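Local structure of amidase, hydantoinase/carbamoylase family (Burkholderia vietnamiensis, 5I4M) at residues 233-239 with 340-346; 265-269 with 327-333; 24-28 with 418-423. The protein probably hydrolyses N-carbamoyl-L-amino acids, as a zinc-dependent amidase of the peptidase M20 family that binds two zinc ions per subunit. All coordinates share one frame; numbering follows the deposited sequence. Where two conformers were deposited one is given.

Contact 1 (233-239 with 340-346); sequences GQRWYEI and LEQIFYY. With 3PG (3-phosphoglyceric acid), chain E.
Leu-340 lies alongside Ile-239, its CG 3.9 Å from Ile-239 CG1, at one end of an antiparallel pair of strands. Glu-341 follows, exchanging two backbone hydrogen bonds with Glu-238; a water lies within hydrogen-bonding distance of OE2 of both, and Glu-238 carries a salt bridge to Arg-295 of the second subunit. The extended side chain of Gln-342 turns its OE1 to Arg-235, whose NH1 reaches it on a lone pair at 2.8 Å. Here the strand takes in an extra residue, and Ile-343 and Phe-344 share Trp-236 as partner in a classic beta bulge: Ile-343 N donates to Trp-236 O at 2.8 Å, while the bond from Phe-344 N to the same oxygen is weak. Phe-344 sets its ring edge against the indole face, T-shaped, its centroid 5.0 Å from that of the five-membered ring and the planes at 69°. Tyr-345 runs beside Arg-235 and takes the guanidinium flat over its ring, CZ 4.3 Å from the centroid, a stacked cation-pi pair. Last, Tyr-346 OH accepts a nearly straight bond from Gln-234 NE2 (2.9 Å, 164°), which also makes a weak one to 3-phosphoglyceric acid O2. The pairing belongs to the M20 dimerisation-domain sheet, and its Gln-234 end lines the ligand pocket, the Trp-236 side chain about 9 Å from a zinc ion.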
loop_
_atom_site.group_PDB
_atom_site.type_symbol
_atom_site.label_atom_id
_atom_site.label_comp_id
_atom_site.label_asym_id
_atom_site.label_seq_id
_atom_site.Cartn_x
_atom_site.Cartn_y
_atom_site.Cartn_z
ATOM N N GLY A 233 17.461 10.796 20.233
ATOM C CA GLY A 233 17.972 9.785 19.327
ATOM C C GLY A 233 16.856 9.053 18.597
ATOM O O GLY A 233 15.693 9.105 19.000
ATOM N N GLN A 234 17.230 8.359 17.518
ATOM C CA GLN A 234 16.268 7.634 16.696
ATOM C C GLN A 234 16.845 6.298 16.251
ATOM O O GLN A 234 18.057 6.152 16.071
ATOM C CB GLN A 234 15.873 8.418 15.442
ATOM C CG GLN A 234 15.406 9.841 15.694
ATOM C CD GLN A 234 14.628 10.390 14.509
ATOM O OE1 GLN A 234 13.698 9.755 14.029
ATOM N NE2 GLN A 234 15.020 11.563 14.024
ATOM N N ARG A 235 15.951 5.332 16.066
ATOM C CA ARG A 235 16.243 4.076 15.393
ATOM C C ARG A 235 15.105 3.824 14.416
ATOM O O ARG A 235 13.942 3.845 14.819
ATOM C CB ARG A 235 16.355 2.906 16.391
ATOM C CG ARG A 235 17.613 2.921 17.293
ATOM C CD ARG A 235 17.551 1.793 18.338
ATOM N NE ARG A 235 18.664 1.825 19.286
ATOM C CZ ARG A 235 19.679 0.970 19.275
ATOM N NH1 ARG A 235 19.721 0.007 18.358
ATOM N NH2 ARG A 235 20.648 1.066 20.190
ATOM N N TRP A 236 15.435 3.605 13.141
ATOM C CA TRP A 236 14.457 3.254 12.119
ATOM C C TRP A 236 14.715 1.842 11.607
ATOM O O TRP A 236 15.865 1.404 11.500
ATOM C CB TRP A 236 14.510 4.206 10.920
ATOM C CG TRP A 236 14.134 5.636 11.187
ATOM C CD1 TRP A 236 13.961 6.244 12.397
ATOM C CD2 TRP A 236 13.893 6.634 10.192
ATOM N NE1 TRP A 236 13.624 7.574 12.216
ATOM C CE2 TRP A 236 13.575 7.833 10.868
ATOM C CE3 TRP A 236 13.909 6.625 8.789
ATOM C CZ2 TRP A 236 13.276 9.020 10.186
ATOM C CZ3 TRP A 236 13.604 7.797 8.113
ATOM C CH2 TRP A 236 13.293 8.977 8.812
ATOM N N TYR A 237 13.633 1.156 11.245
ATOM C CA TYR A 237 13.704 -0.239 10.830
ATOM C C TYR A 237 12.895 -0.452 9.561
ATOM O O TYR A 237 11.945 0.282 9.281
ATOM C CB TYR A 237 13.146 -1.191 11.900
ATOM C CG TYR A 237 13.744 -1.014 13.263
ATOM C CD1 TYR A 237 13.332 0.022 14.096
ATOM C CD2 TYR A 237 14.709 -1.890 13.732
ATOM C CE1 TYR A 237 13.878 0.187 15.350
ATOM C CE2 TYR A 237 15.255 -1.738 14.997
ATOM C CZ TYR A 237 14.833 -0.696 15.796
ATOM O OH TYR A 237 15.375 -0.533 17.051
ATOM N N GLU A 238 13.275 -1.496 8.823
ATOM C CA GLU A 238 12.488 -2.060 7.738
ATOM C C GLU A 238 12.261 -3.535 8.040
ATOM O O GLU A 238 13.212 -4.266 8.341
ATOM C CB GLU A 238 13.195 -1.889 6.387
ATOM C CG GLU A 238 13.227 -0.432 5.904
ATOM C CD GLU A 238 13.910 -0.242 4.555
ATOM O OE1 GLU A 238 13.867 0.893 4.029
ATOM O OE2 GLU A 238 14.477 -1.216 4.014
ATOM N N ILE A 239 11.008 -3.969 7.977
ATOM C CA ILE A 239 10.653 -5.351 8.279
ATOM C C ILE A 239 9.823 -5.887 7.125
ATOM O O ILE A 239 8.862 -5.238 6.696
ATOM C CB ILE A 239 9.865 -5.465 9.597
ATOM C CG1 ILE A 239 10.727 -5.001 10.768
ATOM C CG2 ILE A 239 9.438 -6.912 9.826
ATOM C CD1 ILE A 239 9.967 -4.887 12.086
ATOM N N LEU A 340 14.397 -8.400 9.196
ATOM C CA LEU A 340 14.360 -7.178 9.990
ATOM C C LEU A 340 15.721 -6.510 9.897
ATOM O O LEU A 340 16.745 -7.146 10.174
ATOM C CB LEU A 340 14.003 -7.474 11.455
ATOM C CG LEU A 340 13.947 -6.297 12.434
ATOM C CD1 LEU A 340 13.053 -6.641 13.605
ATOM C CD2 LEU A 340 15.343 -5.912 12.972
ATOM N N GLU A 341 15.730 -5.228 9.538
ATOM C CA GLU A 341 16.963 -4.457 9.455
ATOM C C GLU A 341 16.758 -3.129 10.156
ATOM O O GLU A 341 15.797 -2.418 9.860
ATOM C CB GLU A 341 17.394 -4.197 8.004
ATOM C CG GLU A 341 18.720 -3.438 7.919
ATOM C CD GLU A 341 19.194 -3.176 6.494
ATOM O OE1 GLU A 341 20.379 -2.817 6.327
ATOM O OE2 GLU A 341 18.391 -3.313 5.544
ATOM N N GLN A 342 17.654 -2.792 11.080
ATOM C CA GLN A 342 17.713 -1.416 11.555
ATOM C C GLN A 342 18.473 -0.622 10.501
ATOM O O GLN A 342 19.669 -0.855 10.282
ATOM C CB GLN A 342 18.386 -1.348 12.920
ATOM C CG GLN A 342 18.581 0.063 13.454
ATOM C CD GLN A 342 19.210 0.058 14.841
ATOM O OE1 GLN A 342 18.538 -0.207 15.832
ATOM N NE2 GLN A 342 20.519 0.298 14.904
ATOM N N ILE A 343 17.778 0.285 9.806
ATOM C CA ILE A 343 18.395 1.005 8.697
ATOM C C ILE A 343 18.950 2.362 9.107
ATOM O O ILE A 343 19.605 3.022 8.286
ATOM C CB ILE A 343 17.410 1.179 7.524
ATOM C CG1 ILE A 343 16.252 2.097 7.919
ATOM C CG2 ILE A 343 16.885 -0.181 7.044
ATOM C CD1 ILE A 343 15.583 2.758 6.707
ATOM N N PHE A 344 18.747 2.781 10.358
ATOM C CA PHE A 344 19.093 4.137 10.784
ATOM C C PHE A 344 19.209 4.157 12.299
ATOM O O PHE A 344 18.322 3.645 12.990
ATOM C CB PHE A 344 18.011 5.114 10.316
ATOM C CG PHE A 344 18.350 6.586 10.491
ATOM C CD1 PHE A 344 19.555 7.108 10.041
ATOM C CD2 PHE A 344 17.410 7.456 11.030
ATOM C CE1 PHE A 344 19.836 8.464 10.163
ATOM C CE2 PHE A 344 17.688 8.819 11.160
ATOM C CZ PHE A 344 18.905 9.318 10.725
ATOM N N TYR A 345 20.289 4.741 12.813
ATOM C CA TYR A 345 20.425 4.933 14.253
ATOM C C TYR A 345 21.373 6.095 14.507
ATOM O O TYR A 345 22.444 6.165 13.898
ATOM C CB TYR A 345 20.947 3.660 14.938
ATOM C CG TYR A 345 21.501 3.902 16.335
ATOM C CD1 TYR A 345 20.728 4.503 17.321
ATOM C CD2 TYR A 345 22.797 3.520 16.665
ATOM C CE1 TYR A 345 21.250 4.735 18.612
ATOM C CE2 TYR A 345 23.314 3.744 17.936
ATOM C CZ TYR A 345 22.538 4.353 18.905
ATOM O OH TYR A 345 23.062 4.571 20.172
ATOM N N TYR A 346 20.973 7.012 15.385
ATOM C CA TYR A 346 21.934 7.917 15.996
ATOM C C TYR A 346 21.533 8.172 17.439
ATOM O O TYR A 346 20.343 8.215 17.773
ATOM C CB TYR A 346 22.071 9.240 15.220
ATOM C CG TYR A 346 20.849 10.128 15.165
ATOM C CD1 TYR A 346 20.622 11.097 16.145
ATOM C CD2 TYR A 346 19.941 10.028 14.109
ATOM C CE1 TYR A 346 19.514 11.934 16.091
ATOM C CE2 TYR A 346 18.831 10.862 14.042
ATOM C CZ TYR A 346 18.622 11.801 15.030
ATOM O OH TYR A 346 17.519 12.618 14.949
HETATM C C1 3PG E . 12.611 13.109 11.298
HETATM O O1 3PG E . 11.618 12.419 11.005
HETATM O O2 3PG E . 12.827 13.526 12.457
HETATM C C2 3PG E . 13.580 13.441 10.200
HETATM O O3 3PG E . 14.859 13.797 10.756
HETATM C C3 3PG E . 13.030 14.616 9.424
HETATM O O1P 3PG E . 12.981 15.763 10.277
HETATM P P 3PG E . 12.080 17.054 9.827
HETATM O O2P 3PG E . 12.383 17.298 8.368
HETATM O O3P 3PG E . 10.648 16.591 10.057
HETATM O O4P 3PG E . 12.578 18.181 10.750
HETATM O O HOH W 1 15.848 -3.616 4.717
#

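Contact 2 (265-269 with 327-333); sequences RVVDL and VARIAAD
Two helices on one face of the dimerisation-domain sheet, 259-276 and 313-334, run antiparallel here, and residues 265-269 pack against 327-333 with the short axes 10.4 Å apart at 156°. Ile-330 points at the neighbouring helix: with CG1 beside its own backbone N (chi1 -74°), its CD1 reaches between Arg-265 and Val-266, 3.8 Å from Arg-265 CB and equally near Val-266 CG2. The side chains of Leu-269 and Ile-330 run antiparallel to each other, and Leu-269 CD2 comes to 3.9 Å from the backbone N of Val-327. Deeper, Val-266 CG1 meets Val-327 CG2 at 3.9 Å, the two valines crossing at a slant; both also touch Phe-241 of strand 225-242, where the helix layer rests on the sheet, as in the alpha-beta sandwich of M20 dimerisation domains. Toward solvent the chemistry turns polar. Two waters accept from Arg-265 NH1, and one of them donates to Ile-330 O. In one of the two conformers of Asp-333, OD2 takes a bond from each water and a long salt bridge from Arg-265 NH1 at 3.6 Å, a link that is therefore less sure. Arg-265 NE is salt-bridged to Asp-268 OD1 of the second subunit, and the same guanidinium thus also serves the dimer interface.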
loop_
_atom_site.group_PDB
_atom_site.type_symbol
_atom_site.label_atom_id
_atom_site.label_comp_id
_atom_site.label_asym_id
_atom_site.label_seq_id
_atom_site.Cartn_x
_atom_site.Cartn_y
_atom_site.Cartn_z
ATOM N N ARG A 265 -0.171 -6.991 13.913
ATOM C CA ARG A 265 0.153 -7.182 15.320
ATOM C C ARG A 265 1.400 -6.403 15.709
ATOM O O ARG A 265 1.515 -5.955 16.856
ATOM C CB ARG A 265 0.306 -8.671 15.618
ATOM C CG ARG A 265 -1.053 -9.339 15.675
ATOM C CD ARG A 265 -0.973 -10.851 15.863
ATOM N NE ARG A 265 -2.320 -11.410 15.910
ATOM C CZ ARG A 265 -2.599 -12.702 15.791
ATOM N NH1 ARG A 265 -1.614 -13.582 15.618
ATOM N NH2 ARG A 265 -3.861 -13.113 15.838
ATOM N N VAL A 266 2.333 -6.211 14.770
ATOM C CA VAL A 266 3.519 -5.419 15.089
ATOM C C VAL A 266 3.172 -3.937 15.158
ATOM O O VAL A 266 3.749 -3.199 15.963
ATOM C CB VAL A 266 4.652 -5.690 14.081
ATOM C CG1 VAL A 266 5.872 -4.825 14.402
ATOM C CG2 VAL A 266 5.048 -7.175 14.116
ATOM N N VAL A 267 2.230 -3.474 14.333
ATOM C CA VAL A 267 1.787 -2.084 14.455
ATOM C C VAL A 267 1.295 -1.816 15.872
ATOM O O VAL A 267 1.634 -0.795 16.488
ATOM C CB VAL A 267 0.701 -1.771 13.408
ATOM C CG1 VAL A 267 0.035 -0.414 13.702
ATOM C CG2 VAL A 267 1.296 -1.763 11.996
ATOM N N ASP A 268 0.512 -2.749 16.418
ATOM C CA ASP A 268 0.011 -2.615 17.784
ATOM C C ASP A 268 1.145 -2.713 18.796
ATOM O O ASP A 268 1.192 -1.943 19.764
ATOM C CB ASP A 268 -1.046 -3.692 18.040
ATOM C CG ASP A 268 -2.136 -3.246 19.000
ATOM O OD1 ASP A 268 -2.265 -2.032 19.257
ATOM O OD2 ASP A 268 -2.884 -4.123 19.479
ATOM N N LEU A 269 2.074 -3.647 18.583
ATOM C CA LEU A 269 3.225 -3.774 19.471
ATOM C C LEU A 269 4.077 -2.507 19.470
ATOM O O LEU A 269 4.529 -2.050 20.527
ATOM C CB LEU A 269 4.068 -4.981 19.054
ATOM C CG LEU A 269 5.445 -5.107 19.712
ATOM C CD1 LEU A 269 5.297 -5.401 21.183
ATOM C CD2 LEU A 269 6.273 -6.180 19.014
ATOM N N VAL A 327 8.686 -9.003 17.684
ATOM C CA VAL A 327 8.539 -9.369 16.276
ATOM C C VAL A 327 8.789 -10.860 16.096
ATOM O O VAL A 327 8.053 -11.547 15.376
ATOM C CB VAL A 327 9.492 -8.525 15.409
ATOM C CG1 VAL A 327 9.698 -9.166 14.031
ATOM C CG2 VAL A 327 8.962 -7.087 15.266
ATOM N N ALA A 328 9.833 -11.385 16.748
ATOM C CA ALA A 328 10.111 -12.817 16.648
ATOM C C ALA A 328 8.955 -13.638 17.195
ATOM O O ALA A 328 8.593 -14.673 16.628
ATOM C CB ALA A 328 11.397 -13.167 17.394
ATOM N N ARG A 329 8.369 -13.200 18.308
ATOM C CA ARG A 329 7.271 -13.960 18.899
ATOM C C ARG A 329 6.061 -13.976 17.976
ATOM O O ARG A 329 5.429 -15.022 17.779
ATOM C CB ARG A 329 6.905 -13.366 20.253
ATOM C CG ARG A 329 5.650 -13.977 20.869
ATOM C CD ARG A 329 5.188 -13.171 22.078
ATOM N NE ARG A 329 5.244 -11.733 21.818
ATOM C CZ ARG A 329 4.299 -11.043 21.181
ATOM N NH1 ARG A 329 3.210 -11.662 20.733
ATOM N NH2 ARG A 329 4.446 -9.735 20.991
ATOM N N ILE A 330 5.726 -12.821 17.401
ATOM C CA ILE A 330 4.579 -12.740 16.502
ATOM C C ILE A 330 4.802 -13.613 15.277
ATOM O O ILE A 330 3.899 -14.340 14.842
ATOM C CB ILE A 330 4.316 -11.268 16.124
ATOM C CG1 ILE A 330 3.693 -10.531 17.313
ATOM C CG2 ILE A 330 3.423 -11.175 14.887
ATOM C CD1 ILE A 330 3.768 -9.011 17.205
ATOM N N ALA A 331 6.009 -13.566 14.705
ATOM C CA ALA A 331 6.287 -14.360 13.512
ATOM C C ALA A 331 6.248 -15.846 13.824
ATOM O O ALA A 331 5.752 -16.646 13.019
ATOM C CB ALA A 331 7.646 -13.981 12.926
ATOM N N ALA A 332 6.767 -16.232 14.992
ATOM C CA ALA A 332 6.789 -17.642 15.367
ATOM C C ALA A 332 5.384 -18.178 15.590
ATOM O O ALA A 332 5.104 -19.340 15.274
ATOM C CB ALA A 332 7.635 -17.838 16.625
ATOM N N ASP A 333 4.495 -17.353 16.147
ATOM C CA ASP A 333 3.134 -17.807 16.415
ATOM C C ASP A 333 2.367 -18.058 15.123
ATOM O O ASP A 333 1.596 -19.020 15.028
ATOM C CB ASP A 333 2.409 -16.783 17.286
ATOM C CG ASP A 333 0.945 -17.107 17.467
ATOM O OD1 ASP A 333 0.629 -18.012 18.268
ATOM O OD2 ASP A 333 0.110 -16.456 16.806
HETATM O O HOH W 2 1.204 -13.576 16.226
HETATM O O HOH W 3 -2.016 -16.528 15.343
#

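Contact 3 (24-28 with 418-423); sequences SIKVD and ANVLLH
His-423 reaches from helix 411-429 to the segment before helix 29-39 and gives its NE2 proton to Ile-25 O, 2.7 Å from NE2. The N-H...O angle is 162° and the oxygen lies near the imidazole plane, at the ring edge, while NE2 is tilted 20° from the carbonyl plane. One turn earlier, Asn-419 does the complementary job. With chi1 at -85°, CG is anti to the carbonyl carbon and the amide reaches the incoming chain, where OD1 accepts from Val-27 N at 2.8 Å in the carbonyl plane. Its ND2 is satisfied twice, by Tyr-368 OH and by a water that in turn donates to Val-27 O. Thus Val-27 has both its N and its O tied to one side chain, the second through water, while the helix backbone keeps its own bonds, with His-423 N on Asn-419 O. This is the N-terminal lead-in docking on the C-terminal helix: 390 residues apart in the chain, the two pack together with the Ala-418 side chain about 12 Å from that of the zinc ligand His-211. Helix 29-39 begins directly afterwards, with Asp-28 as its N-cap: OD1 caps Arg-31 N, and Asp-28 N is bonded to Glu-125 OE1. Between the polar bonds the packing is apolar. Val-27 aims at the helix and puts CG1 3.9 Å from Ala-418 CB, and Leu-422 CD2 lies 4.0 Å from the same CG1 and 4.0 Å from Ile-25 CG2. Helix 117-132 borders the patch too, through Ser-129 against Val-27 and Val-126 against Leu-422.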
loop_
_atom_site.group_PDB
_atom_site.type_symbol
_atom_site.label_atom_id
_atom_site.label_comp_id
_atom_site.label_asym_id
_atom_site.label_seq_id
_atom_site.Cartn_x
_atom_site.Cartn_y
_atom_site.Cartn_z
ATOM N N SER A 24 18.999 47.342 16.607
ATOM C CA SER A 24 18.951 48.053 15.330
ATOM C C SER A 24 19.302 47.145 14.157
ATOM O O SER A 24 18.861 47.390 13.028
ATOM C CB SER A 24 19.888 49.258 15.369
ATOM O OG SER A 24 21.176 48.877 15.813
ATOM N N ILE A 25 20.086 46.099 14.396
ATOM C CA ILE A 25 20.396 45.113 13.369
ATOM C C ILE A 25 19.336 44.021 13.457
ATOM O O ILE A 25 19.353 43.199 14.376
ATOM C CB ILE A 25 21.805 44.542 13.548
ATOM C CG1 ILE A 25 22.835 45.672 13.541
ATOM C CG2 ILE A 25 22.106 43.507 12.471
ATOM C CD1 ILE A 25 24.237 45.198 13.812
ATOM N N LYS A 26 18.404 44.011 12.508
ATOM C CA LYS A 26 17.287 43.081 12.581
ATOM C C LYS A 26 16.836 42.722 11.174
ATOM O O LYS A 26 17.170 43.400 10.199
ATOM C CB LYS A 26 16.125 43.663 13.398
ATOM C CG LYS A 26 15.670 45.051 12.967
ATOM C CD LYS A 26 14.504 45.536 13.833
ATOM C CE LYS A 26 13.897 46.824 13.294
ATOM N NZ LYS A 26 14.827 47.979 13.419
ATOM N N VAL A 27 16.080 41.634 11.077
ATOM C CA VAL A 27 15.685 41.129 9.769
ATOM C C VAL A 27 14.530 41.957 9.219
ATOM O O VAL A 27 13.876 42.727 9.934
ATOM C CB VAL A 27 15.314 39.635 9.835
ATOM C CG1 VAL A 27 16.487 38.822 10.352
ATOM C CG2 VAL A 27 14.096 39.436 10.713
ATOM N N ASP A 28 14.302 41.808 7.917
ATOM C CA ASP A 28 13.115 42.326 7.239
ATOM C C ASP A 28 12.076 41.211 7.294
ATOM O O ASP A 28 12.110 40.281 6.487
ATOM C CB ASP A 28 13.465 42.726 5.807
ATOM C CG ASP A 28 12.309 43.378 5.060
ATOM O OD1 ASP A 28 11.128 43.088 5.360
ATOM O OD2 ASP A 28 12.597 44.181 4.145
ATOM N N ALA A 418 14.212 34.369 13.057
ATOM C CA ALA A 418 15.247 34.861 12.154
ATOM C C ALA A 418 16.106 35.934 12.808
ATOM O O ALA A 418 17.302 36.024 12.516
ATOM C CB ALA A 418 14.613 35.396 10.863
ATOM N N ASN A 419 15.520 36.767 13.676
ATOM C CA ASN A 419 16.333 37.718 14.431
ATOM C C ASN A 419 17.309 36.997 15.354
ATOM O O ASN A 419 18.472 37.403 15.491
ATOM C CB ASN A 419 15.432 38.664 15.223
ATOM C CG ASN A 419 14.966 39.844 14.391
ATOM O OD1 ASN A 419 15.686 40.311 13.508
ATOM N ND2 ASN A 419 13.761 40.334 14.668
ATOM N N VAL A 420 16.858 35.919 15.990
ATOM C CA VAL A 420 17.741 35.181 16.888
ATOM C C VAL A 420 18.842 34.490 16.095
ATOM O O VAL A 420 20.018 34.510 16.482
ATOM C CB VAL A 420 16.909 34.192 17.724
ATOM C CG1 VAL A 420 17.817 33.242 18.494
ATOM C CG2 VAL A 420 15.991 34.969 18.670
ATOM N N LEU A 421 18.483 33.878 14.966
ATOM C CA LEU A 421 19.491 33.278 14.096
ATOM C C LEU A 421 20.506 34.320 13.644
ATOM O O LEU A 421 21.718 34.088 13.691
ATOM C CB LEU A 421 18.819 32.633 12.881
ATOM C CG LEU A 421 19.786 32.013 11.870
ATOM C CD1 LEU A 421 20.449 30.788 12.485
ATOM C CD2 LEU A 421 19.087 31.651 10.550
ATOM N N LEU A 422 20.017 35.479 13.197
ATOM C CA LEU A 422 20.891 36.566 12.767
ATOM C C LEU A 422 21.928 36.907 13.826
ATOM O O LEU A 422 23.128 36.979 13.537
ATOM C CB LEU A 422 20.052 37.804 12.436
ATOM C CG LEU A 422 20.799 39.105 12.132
ATOM C CD1 LEU A 422 21.698 38.938 10.908
ATOM C CD2 LEU A 422 19.812 40.268 11.930
ATOM N N HIS A 423 21.489 37.126 15.064
ATOM C CA HIS A 423 22.452 37.569 16.062
ATOM C C HIS A 423 23.315 36.441 16.598
ATOM O O HIS A 423 24.489 36.676 16.917
ATOM C CB HIS A 423 21.741 38.319 17.176
ATOM C CG HIS A 423 21.529 39.753 16.823
ATOM N ND1 HIS A 423 22.442 40.733 17.143
ATOM C CD2 HIS A 423 20.579 40.354 16.069
ATOM C CE1 HIS A 423 22.027 41.891 16.657
ATOM N NE2 HIS A 423 20.899 41.688 16.001
HETATM O O HOH W 4 12.959 42.562 12.603
#

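In the fold
Contacts 1 and 2, each partly buried, belong to the same layered unit: the strand pair of 233-239 and 340-346 forms part of the sheet, and the helices of contact 2 cover it. They touch directly, Val-327 CG2 lying 4.0 Å from Ile-239 CD1, and helix 313-334 leads straight into strand 337-350. Both also reach the second subunit. Contact 3 is on the opposite side of the chain's centre, its centre about 38 Å from that of contact 1 and 51 Å from that of contact 2. Buried, it relies on side-chain-to-backbone hydrogen bonds; contact 1 combines backbone pairing with a T-shaped aromatic pair and a cation-pi stack, whereas contact 2 is apolar between the helices, with water-bridged polar groups toward solvent.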